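Local coordinates for protein nicotinate-nucleotide pyrophosphorylase (PDB 3TQV) that probably converts quinolinate and 5-phospho-alpha-D-ribose 1-diphosphate into nicotinate ribonucleotide, releasing carbon dioxide and diphosphate, a step of NAD(+) biosynthesis, at residues K13-L27 with Q61-K73. Residues are numbered along the deposited sequence; the frame is centred on the assembly and turned at random.
Sequences KVPNDIVTRLVRESL and QDFANEVINQLDK
Val19 and Phe63 show how two helices can meet through a methyl group laid on an aromatic face. CG2 of Val19 stands over one side of the Phe63 ring, 4.0 Å from its centroid and 20° off the ring normal, a CH-pi contact displaced toward the rim at CZ. The other branch, CG1, lies anti to the backbone N (chi1 162°) and thereby reaches the stem of Glu66, with CB at 3.6 Å. Val23, one turn on, meets the same ring at its edge through CG2, while its CG1 packs against CG2 of Val67 at 3.7 Å. Its side chain is a knob in the hole formed by Phe63, Glu66, Val67 and Gln70, and Gln70 in turn is a knob in the hole formed by Thr20, Val23, Arg24 and Leu27. Helices 16-27 and 61-71 cross at -59° with their axes 9.3 Å apart, close enough for this interlocking. The second helix belongs to the N-terminal domain of the NadC family, where it packs beside the four-stranded antiparallel sheet. Phe63 also stacks on Phe113 of the long helix 100-130 and touches Ala151 of helix 149-159, so its ring is buried between helix 16-27 and these two. Further along, the end of Gln70 lies over a face of the Arg24 guanidinium, and Leu27 continues the apolar seam with CD2 against CG1 of Val67 at 3.9 Å and CD1 against CD2 of Leu71. Before the start of helix 16-27, NZ of Lys13 and OD2 of Asp62 form a long salt bridge of 3.9 Å. A water molecule lies between them, within weak hydrogen-bonding reach of both and also close to the carbonyl O of Val14.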
ATOM      1  N   LYS B  13     -12.164  -7.034  13.747  1.00 41.40           N
ATOM      2  CA  LYS B  13     -12.119  -5.619  14.071  1.00 40.68           C
ATOM      3  C   LYS B  13     -10.667  -5.245  14.331  1.00 36.97           C
ATOM      4  O   LYS B  13      -9.917  -6.035  14.881  1.00 37.17           O
ATOM      5  CB  LYS B  13     -12.967  -5.301  15.301  1.00 40.81           C
ATOM      6  CG  LYS B  13     -12.955  -3.816  15.662  1.00 51.10           C
ATOM      7  CD  LYS B  13     -13.053  -3.581  17.164  1.00 50.02           C
ATOM      8  CE  LYS B  13     -13.016  -2.093  17.500  1.00 55.22           C
ATOM      9  NZ  LYS B  13     -14.063  -1.333  16.762  1.00 52.52           N
ATOM     10  N   VAL B  14     -10.273  -4.046  13.924  1.00 33.47           N
ATOM     11  CA  VAL B  14      -8.930  -3.546  14.197  1.00 32.34           C
ATOM     12  C   VAL B  14      -8.927  -2.851  15.544  1.00 36.87           C
ATOM     13  O   VAL B  14      -9.811  -2.046  15.826  1.00 39.85           O
ATOM     14  CB  VAL B  14      -8.469  -2.546  13.118  1.00 27.54           C
ATOM     15  CG1 VAL B  14      -7.049  -2.022  13.417  1.00 19.93           C
ATOM     16  CG2 VAL B  14      -8.549  -3.190  11.741  1.00 23.21           C
ATOM     17  N   PRO B  15      -7.930  -3.155  16.388  1.00 29.44           N
ATOM     18  CA  PRO B  15      -7.987  -2.572  17.733  1.00 26.92           C
ATOM     19  C   PRO B  15      -7.957  -1.050  17.662  1.00 27.37           C
ATOM     20  O   PRO B  15      -7.263  -0.476  16.814  1.00 21.66           O
ATOM     21  CB  PRO B  15      -6.725  -3.124  18.415  1.00 21.25           C
ATOM     22  CG  PRO B  15      -6.373  -4.360  17.618  1.00 17.75           C
ATOM     23  CD  PRO B  15      -6.750  -4.020  16.205  1.00 22.59           C
ATOM     24  N   ASN B  16      -8.710  -0.415  18.549  1.00 26.76           N
ATOM     25  CA  ASN B  16      -8.843   1.029  18.549  1.00 27.99           C
ATOM     26  C   ASN B  16      -7.519   1.765  18.612  1.00 23.05           C
ATOM     27  O   ASN B  16      -7.307   2.714  17.861  1.00 21.78           O
ATOM     28  CB  ASN B  16      -9.745   1.480  19.696  1.00 37.20           C
ATOM     29  CG  ASN B  16     -11.142   0.902  19.599  1.00 48.80           C
ATOM     30  OD1 ASN B  16     -11.635   0.588  18.511  1.00 59.47           O
ATOM     31  ND2 ASN B  16     -11.792   0.759  20.742  1.00 44.73           N
ATOM     32  N   ASP B  17      -6.631   1.339  19.506  1.00 32.48           N
ATOM     33  CA  ASP B  17      -5.346   2.013  19.659  1.00 27.93           C
ATOM     34  C   ASP B  17      -4.542   2.033  18.356  1.00 28.63           C
ATOM     35  O   ASP B  17      -3.824   2.992  18.090  1.00 29.44           O
ATOM     36  CB  ASP B  17      -4.529   1.455  20.842  1.00 32.62           C
ATOM     37  CG  ASP B  17      -4.295  -0.055  20.763  1.00 32.05           C
ATOM     38  OD1 ASP B  17      -4.698  -0.686  19.767  1.00 30.48           O
ATOM     39  OD2 ASP B  17      -3.694  -0.618  21.711  1.00 37.31           O
ATOM     40  N   ILE B  18      -4.682   0.983  17.547  1.00 32.63           N
ATOM     41  CA  ILE B  18      -4.039   0.919  16.237  1.00 26.83           C
ATOM     42  C   ILE B  18      -4.749   1.815  15.203  1.00 29.05           C
ATOM     43  O   ILE B  18      -4.112   2.428  14.353  1.00 28.17           O
ATOM     44  CB  ILE B  18      -3.994  -0.526  15.709  1.00 27.40           C
ATOM     45  CG1 ILE B  18      -3.120  -1.403  16.596  1.00 24.05           C
ATOM     46  CG2 ILE B  18      -3.471  -0.567  14.279  1.00 19.37           C
ATOM     47  CD1 ILE B  18      -1.637  -1.145  16.431  1.00 22.75           C
ATOM     48  N   VAL B  19      -6.070   1.889  15.260  1.00 24.95           N
ATOM     49  CA  VAL B  19      -6.792   2.796  14.379  1.00 28.43           C
ATOM     50  C   VAL B  19      -6.409   4.233  14.721  1.00 32.10           C
ATOM     51  O   VAL B  19      -6.122   5.045  13.839  1.00 28.95           O
ATOM     52  CB  VAL B  19      -8.318   2.605  14.486  1.00 29.23           C
ATOM     53  CG1 VAL B  19      -9.051   3.804  13.926  1.00 27.75           C
ATOM     54  CG2 VAL B  19      -8.743   1.323  13.773  1.00 28.51           C
ATOM     55  N   THR B  20      -6.383   4.530  16.014  1.00 28.90           N
ATOM     56  CA  THR B  20      -6.055   5.860  16.481  1.00 28.25           C
ATOM     57  C   THR B  20      -4.674   6.308  16.006  1.00 27.54           C
ATOM     58  O   THR B  20      -4.535   7.366  15.392  1.00 26.63           O
ATOM     59  CB  THR B  20      -6.145   5.953  18.026  1.00 34.11           C
ATOM     60  OG1 THR B  20      -7.507   5.775  18.439  1.00 32.68           O
ATOM     61  CG2 THR B  20      -5.640   7.315  18.526  1.00 25.36           C
ATOM     62  N   ARG B  21      -3.656   5.501  16.287  1.00 39.85           N
ATOM     63  CA  ARG B  21      -2.278   5.886  15.998  1.00 37.96           C
ATOM     64  C   ARG B  21      -2.031   6.083  14.507  1.00 37.29           C
ATOM     65  O   ARG B  21      -1.303   6.984  14.096  1.00 33.56           O
ATOM     66  CB  ARG B  21      -1.309   4.841  16.535  1.00 34.34           C
ATOM     67  CG  ARG B  21       0.130   5.209  16.339  1.00 31.60           C
ATOM     68  CD  ARG B  21       0.905   4.001  15.896  1.00 33.82           C
ATOM     69  NE  ARG B  21       0.845   2.937  16.891  1.00 35.84           N
ATOM     70  CZ  ARG B  21       1.074   1.653  16.623  1.00 37.53           C
ATOM     71  NH1 ARG B  21       1.356   1.272  15.383  1.00 45.59           N
ATOM     72  NH2 ARG B  21       0.999   0.749  17.589  1.00 40.41           N
ATOM     73  N   LEU B  22      -2.635   5.218  13.705  1.00 23.71           N
ATOM     74  CA  LEU B  22      -2.525   5.300  12.264  1.00 17.35           C
ATOM     75  C   LEU B  22      -3.191   6.567  11.703  1.00 21.82           C
ATOM     76  O   LEU B  22      -2.718   7.156  10.737  1.00 22.65           O
ATOM     77  CB  LEU B  22      -3.144   4.054  11.638  1.00 16.92           C
ATOM     78  CG  LEU B  22      -2.167   2.945  11.255  1.00 19.87           C
ATOM     79  CD1 LEU B  22      -2.912   1.679  10.859  1.00 18.03           C
ATOM     80  CD2 LEU B  22      -1.249   3.416  10.132  1.00 16.83           C
ATOM     81  N   VAL B  23      -4.297   6.975  12.310  1.00 32.34           N
ATOM     82  CA  VAL B  23      -4.990   8.176  11.878  1.00 36.63           C
ATOM     83  C   VAL B  23      -4.166   9.390  12.267  1.00 35.21           C
ATOM     84  O   VAL B  23      -3.799  10.192  11.422  1.00 37.08           O
ATOM     85  CB  VAL B  23      -6.423   8.243  12.466  1.00 40.52           C
ATOM     86  CG1 VAL B  23      -7.017   9.641  12.319  1.00 37.19           C
ATOM     87  CG2 VAL B  23      -7.307   7.203  11.791  1.00 33.42           C
ATOM     88  N   ARG B  24      -3.874   9.501  13.554  1.00 25.60           N
ATOM     89  CA  ARG B  24      -2.986  10.527  14.101  1.00 23.53           C
ATOM     90  C   ARG B  24      -1.767  10.841  13.205  1.00 24.96           C
ATOM     91  O   ARG B  24      -1.605  11.964  12.728  1.00 22.43           O
ATOM     92  CB  ARG B  24      -2.528  10.076  15.487  1.00 29.15           C
ATOM     93  CG  ARG B  24      -1.528  10.985  16.163  1.00 29.67           C
ATOM     94  CD  ARG B  24      -2.221  11.893  17.139  1.00 30.72           C
ATOM     95  NE  ARG B  24      -3.075  11.152  18.065  1.00 41.56           N
ATOM     96  CZ  ARG B  24      -4.173  11.653  18.632  1.00 50.48           C
ATOM     97  NH1 ARG B  24      -4.555  12.901  18.362  1.00 51.48           N
ATOM     98  NH2 ARG B  24      -4.894  10.907  19.466  1.00 43.90           N
ATOM     99  N   GLU B  25      -0.912   9.844  12.994  1.00 24.60           N
ATOM    100  CA  GLU B  25       0.258   9.980  12.131  1.00 21.74           C
ATOM    101  C   GLU B  25      -0.083  10.404  10.679  1.00 18.27           C
ATOM    102  O   GLU B  25       0.675  11.134  10.042  1.00 16.48           O
ATOM    103  CB  GLU B  25       1.067   8.677  12.142  1.00 12.51           C
ATOM    104  CG  GLU B  25       1.839   8.437  13.426  1.00 15.63           C
ATOM    105  CD  GLU B  25       2.255   6.975  13.598  1.00 24.73           C
ATOM    106  OE1 GLU B  25       2.148   6.204  12.616  1.00 24.54           O
ATOM    107  OE2 GLU B  25       2.673   6.589  14.719  1.00 21.81           O
ATOM    108  N   SER B  26      -1.223   9.940  10.171  1.00 18.12           N
ATOM    109  CA  SER B  26      -1.731  10.322   8.844  1.00 18.42           C
ATOM    110  C   SER B  26      -2.117  11.782   8.751  1.00 21.87           C
ATOM    111  O   SER B  26      -1.954  12.408   7.719  1.00 16.64           O
ATOM    112  CB  SER B  26      -2.980   9.513   8.513  1.00 22.79           C
ATOM    113  OG  SER B  26      -2.679   8.486   7.598  1.00 32.92           O
ATOM    114  N   LEU B  27      -2.686  12.304   9.824  1.00 16.01           N
ATOM    115  CA  LEU B  27      -3.185  13.665   9.841  1.00 18.22           C
ATOM    116  C   LEU B  27      -2.006  14.606   9.916  1.00 17.08           C
ATOM    117  O   LEU B  27      -1.958  15.629   9.235  1.00 18.58           O
ATOM    118  CB  LEU B  27      -4.105  13.878  11.052  1.00 21.56           C
ATOM    119  CG  LEU B  27      -5.461  13.175  11.056  1.00 23.90           C
ATOM    120  CD1 LEU B  27      -6.208  13.484  12.334  1.00 25.39           C
ATOM    121  CD2 LEU B  27      -6.282  13.604   9.848  1.00 19.43           C
ATOM    122  N   GLN B  61     -14.695   2.249   7.639  1.00 18.45           N
ATOM    123  CA  GLN B  61     -15.559   2.961   8.591  1.00 18.02           C
ATOM    124  C   GLN B  61     -14.827   3.471   9.833  1.00 20.57           C
ATOM    125  O   GLN B  61     -14.790   4.680  10.080  1.00 22.66           O
ATOM    126  CB  GLN B  61     -16.737   2.087   9.018  1.00 24.58           C
ATOM    127  CG  GLN B  61     -17.949   2.212   8.099  1.00 19.57           C
ATOM    128  CD  GLN B  61     -19.157   1.428   8.599  1.00 24.43           C
ATOM    129  OE1 GLN B  61     -20.220   1.997   8.838  1.00 26.57           O
ATOM    130  NE2 GLN B  61     -18.997   0.123   8.743  1.00 16.55           N
ATOM    131  N   ASP B  62     -14.248   2.545  10.600  1.00 19.65           N
ATOM    132  CA  ASP B  62     -13.513   2.880  11.827  1.00 23.34           C
ATOM    133  C   ASP B  62     -12.471   3.983  11.679  1.00 23.41           C
ATOM    134  O   ASP B  62     -12.375   4.863  12.530  1.00 25.78           O
ATOM    135  CB  ASP B  62     -12.816   1.649  12.407  1.00 24.53           C
ATOM    136  CG  ASP B  62     -13.781   0.636  12.925  1.00 27.73           C
ATOM    137  OD1 ASP B  62     -14.928   1.024  13.217  1.00 25.47           O
ATOM    138  OD2 ASP B  62     -13.394  -0.545  13.043  1.00 32.66           O
ATOM    139  N   PHE B  63     -11.668   3.915  10.623  1.00 22.18           N
ATOM    140  CA  PHE B  63     -10.668   4.954  10.372  1.00 22.62           C
ATOM    141  C   PHE B  63     -11.301   6.307  10.061  1.00 21.89           C
ATOM    142  O   PHE B  63     -11.021   7.303  10.727  1.00 19.72           O
ATOM    143  CB  PHE B  63      -9.702   4.531   9.251  1.00 22.95           C
ATOM    144  CG  PHE B  63      -8.870   3.324   9.599  1.00 22.24           C
ATOM    145  CD1 PHE B  63      -7.635   3.474  10.202  1.00 14.79           C
ATOM    146  CD2 PHE B  63      -9.338   2.043   9.348  1.00 19.48           C
ATOM    147  CE1 PHE B  63      -6.866   2.378  10.541  1.00 15.80           C
ATOM    148  CE2 PHE B  63      -8.568   0.938   9.676  1.00 19.08           C
ATOM    149  CZ  PHE B  63      -7.326   1.112  10.278  1.00 15.80           C
ATOM    150  N   ALA B  64     -12.150   6.338   9.044  1.00 17.38           N
ATOM    151  CA  ALA B  64     -12.872   7.555   8.694  1.00 14.20           C
ATOM    152  C   ALA B  64     -13.471   8.170   9.949  1.00 19.92           C
ATOM    153  O   ALA B  64     -13.254   9.340  10.236  1.00 16.61           O
ATOM    154  CB  ALA B  64     -13.949   7.245   7.707  1.00 13.23           C
ATOM    155  N   ASN B  65     -14.215   7.364  10.702  1.00 30.87           N
ATOM    156  CA  ASN B  65     -14.759   7.790  11.982  1.00 31.77           C
ATOM    157  C   ASN B  65     -13.690   8.410  12.877  1.00 33.86           C
ATOM    158  O   ASN B  65     -13.928   9.424  13.543  1.00 32.20           O
ATOM    159  CB  ASN B  65     -15.402   6.603  12.709  1.00 31.62           C
ATOM    160  CG  ASN B  65     -16.758   6.199  12.119  1.00 37.83           C
ATOM    161  OD1 ASN B  65     -17.344   6.918  11.308  1.00 37.55           O
ATOM    162  ND2 ASN B  65     -17.262   5.044  12.541  1.00 35.22           N
ATOM    163  N   GLU B  66     -12.510   7.794  12.897  1.00 20.09           N
ATOM    164  CA  GLU B  66     -11.473   8.225  13.812  1.00 22.82           C
ATOM    165  C   GLU B  66     -10.850   9.528  13.339  1.00 21.04           C
ATOM    166  O   GLU B  66     -10.489  10.379  14.159  1.00 22.94           O
ATOM    167  CB  GLU B  66     -10.434   7.123  14.025  1.00 19.91           C
ATOM    168  CG  GLU B  66      -9.318   7.459  15.022  1.00 22.78           C
ATOM    169  CD  GLU B  66      -9.839   8.032  16.332  1.00 25.06           C
ATOM    170  OE1 GLU B  66     -11.049   7.868  16.632  1.00 28.51           O
ATOM    171  OE2 GLU B  66      -9.035   8.650  17.065  1.00 22.94           O
ATOM    172  N   VAL B  67     -10.748   9.695  12.021  1.00 15.96           N
ATOM    173  CA  VAL B  67     -10.337  10.972  11.438  1.00 16.24           C
ATOM    174  C   VAL B  67     -11.283  12.087  11.870  1.00 16.37           C
ATOM    175  O   VAL B  67     -10.846  13.095  12.419  1.00 16.99           O
ATOM    176  CB  VAL B  67     -10.281  10.922   9.895  1.00 15.44           C
ATOM    177  CG1 VAL B  67      -9.889  12.275   9.329  1.00 10.91           C
ATOM    178  CG2 VAL B  67      -9.321   9.846   9.418  1.00 11.53           C
ATOM    179  N   ILE B  68     -12.580  11.918  11.622  1.00 20.94           N
ATOM    180  CA  ILE B  68     -13.572  12.893  12.095  1.00 20.09           C
ATOM    181  C   ILE B  68     -13.339  13.238  13.564  1.00 22.37           C
ATOM    182  O   ILE B  68     -13.144  14.402  13.931  1.00 23.77           O
ATOM    183  CB  ILE B  68     -15.020  12.365  11.956  1.00 24.32           C
ATOM    184  CG1 ILE B  68     -15.433  12.339  10.496  1.00 25.56           C
ATOM    185  CG2 ILE B  68     -15.999  13.231  12.734  1.00 26.59           C
ATOM    186  CD1 ILE B  68     -14.621  13.284   9.644  1.00 21.27           C
ATOM    187  N   ASN B  69     -13.359  12.196  14.389  1.00 30.72           N
ATOM    188  CA  ASN B  69     -13.206  12.298  15.830  1.00 29.56           C
ATOM    189  C   ASN B  69     -12.002  13.120  16.262  1.00 31.00           C
ATOM    190  O   ASN B  69     -12.089  13.922  17.204  1.00 32.53           O
ATOM    191  CB  ASN B  69     -13.088  10.895  16.418  1.00 28.25           C
ATOM    192  CG  ASN B  69     -13.129  10.898  17.925  1.00 32.43           C
ATOM    193  OD1 ASN B  69     -12.246  10.347  18.591  1.00 32.33           O
ATOM    194  ND2 ASN B  69     -14.155  11.533  18.475  1.00 32.63           N
ATOM    195  N   GLN B  70     -10.878  12.906  15.580  1.00 28.51           N
ATOM    196  CA  GLN B  70      -9.640  13.601  15.912  1.00 23.96           C
ATOM    197  C   GLN B  70      -9.595  15.048  15.414  1.00 23.72           C
ATOM    198  O   GLN B  70      -8.961  15.899  16.032  1.00 20.54           O
ATOM    199  CB  GLN B  70      -8.426  12.815  15.423  1.00 19.83           C
ATOM    200  CG  GLN B  70      -8.054  11.633  16.310  1.00 26.04           C
ATOM    201  CD  GLN B  70      -6.847  10.846  15.784  1.00 26.89           C
ATOM    202  OE1 GLN B  70      -6.786   9.612  15.897  1.00 27.59           O
ATOM    203  NE2 GLN B  70      -5.884  11.561  15.212  1.00 19.23           N
ATOM    204  N   LEU B  71     -10.270  15.336  14.309  1.00 27.35           N
ATOM    205  CA  LEU B  71     -10.255  16.693  13.767  1.00 31.81           C
ATOM    206  C   LEU B  71     -11.307  17.634  14.360  1.00 32.06           C
ATOM    207  O   LEU B  71     -11.016  18.780  14.687  1.00 32.83           O
ATOM    208  CB  LEU B  71     -10.416  16.666  12.251  1.00 31.98           C
ATOM    209  CG  LEU B  71      -9.163  16.367  11.444  1.00 29.43           C
ATOM    210  CD1 LEU B  71      -9.428  16.607   9.964  1.00 34.00           C
ATOM    211  CD2 LEU B  71      -8.029  17.235  11.933  1.00 29.65           C
ATOM    212  N   ASP B  72     -12.532  17.146  14.477  1.00 21.66           N
ATOM    213  CA  ASP B  72     -13.654  17.983  14.832  1.00 22.68           C
ATOM    214  C   ASP B  72     -14.828  17.066  15.188  1.00 27.57           C
ATOM    215  O   ASP B  72     -15.569  16.626  14.312  1.00 27.20           O
ATOM    216  CB  ASP B  72     -14.015  18.887  13.642  1.00 20.52           C
ATOM    217  CG  ASP B  72     -15.107  19.897  13.979  1.00 31.27           C
ATOM    218  OD1 ASP B  72     -15.801  19.710  15.005  1.00 29.09           O
ATOM    219  OD2 ASP B  72     -15.274  20.880  13.226  1.00 30.51           O
ATOM    220  N   LYS B  73     -14.994  16.770  16.472  1.00 36.32           N
ATOM    221  CA  LYS B  73     -16.083  15.900  16.909  1.00 39.51           C
ATOM    222  C   LYS B  73     -17.457  16.441  16.487  1.00 37.61           C
ATOM    223  O   LYS B  73     -18.451  15.720  16.524  1.00 44.02           O
ATOM    224  CB  LYS B  73     -16.033  15.689  18.428  1.00 36.69           C
ATOM    225  CG  LYS B  73     -14.695  15.213  18.959  1.00 38.70           C
ATOM    226  CD  LYS B  73     -14.846  14.557  20.323  1.00 40.76           C
ATOM    227  CE  LYS B  73     -13.492  14.267  20.971  1.00 39.06           C
ATOM    228  NZ  LYS B  73     -12.585  13.430  20.108  1.00 48.00           N
TER
HETATM  229  O   HOH W   1     -11.434  -0.213  15.154  1.00 27.19           O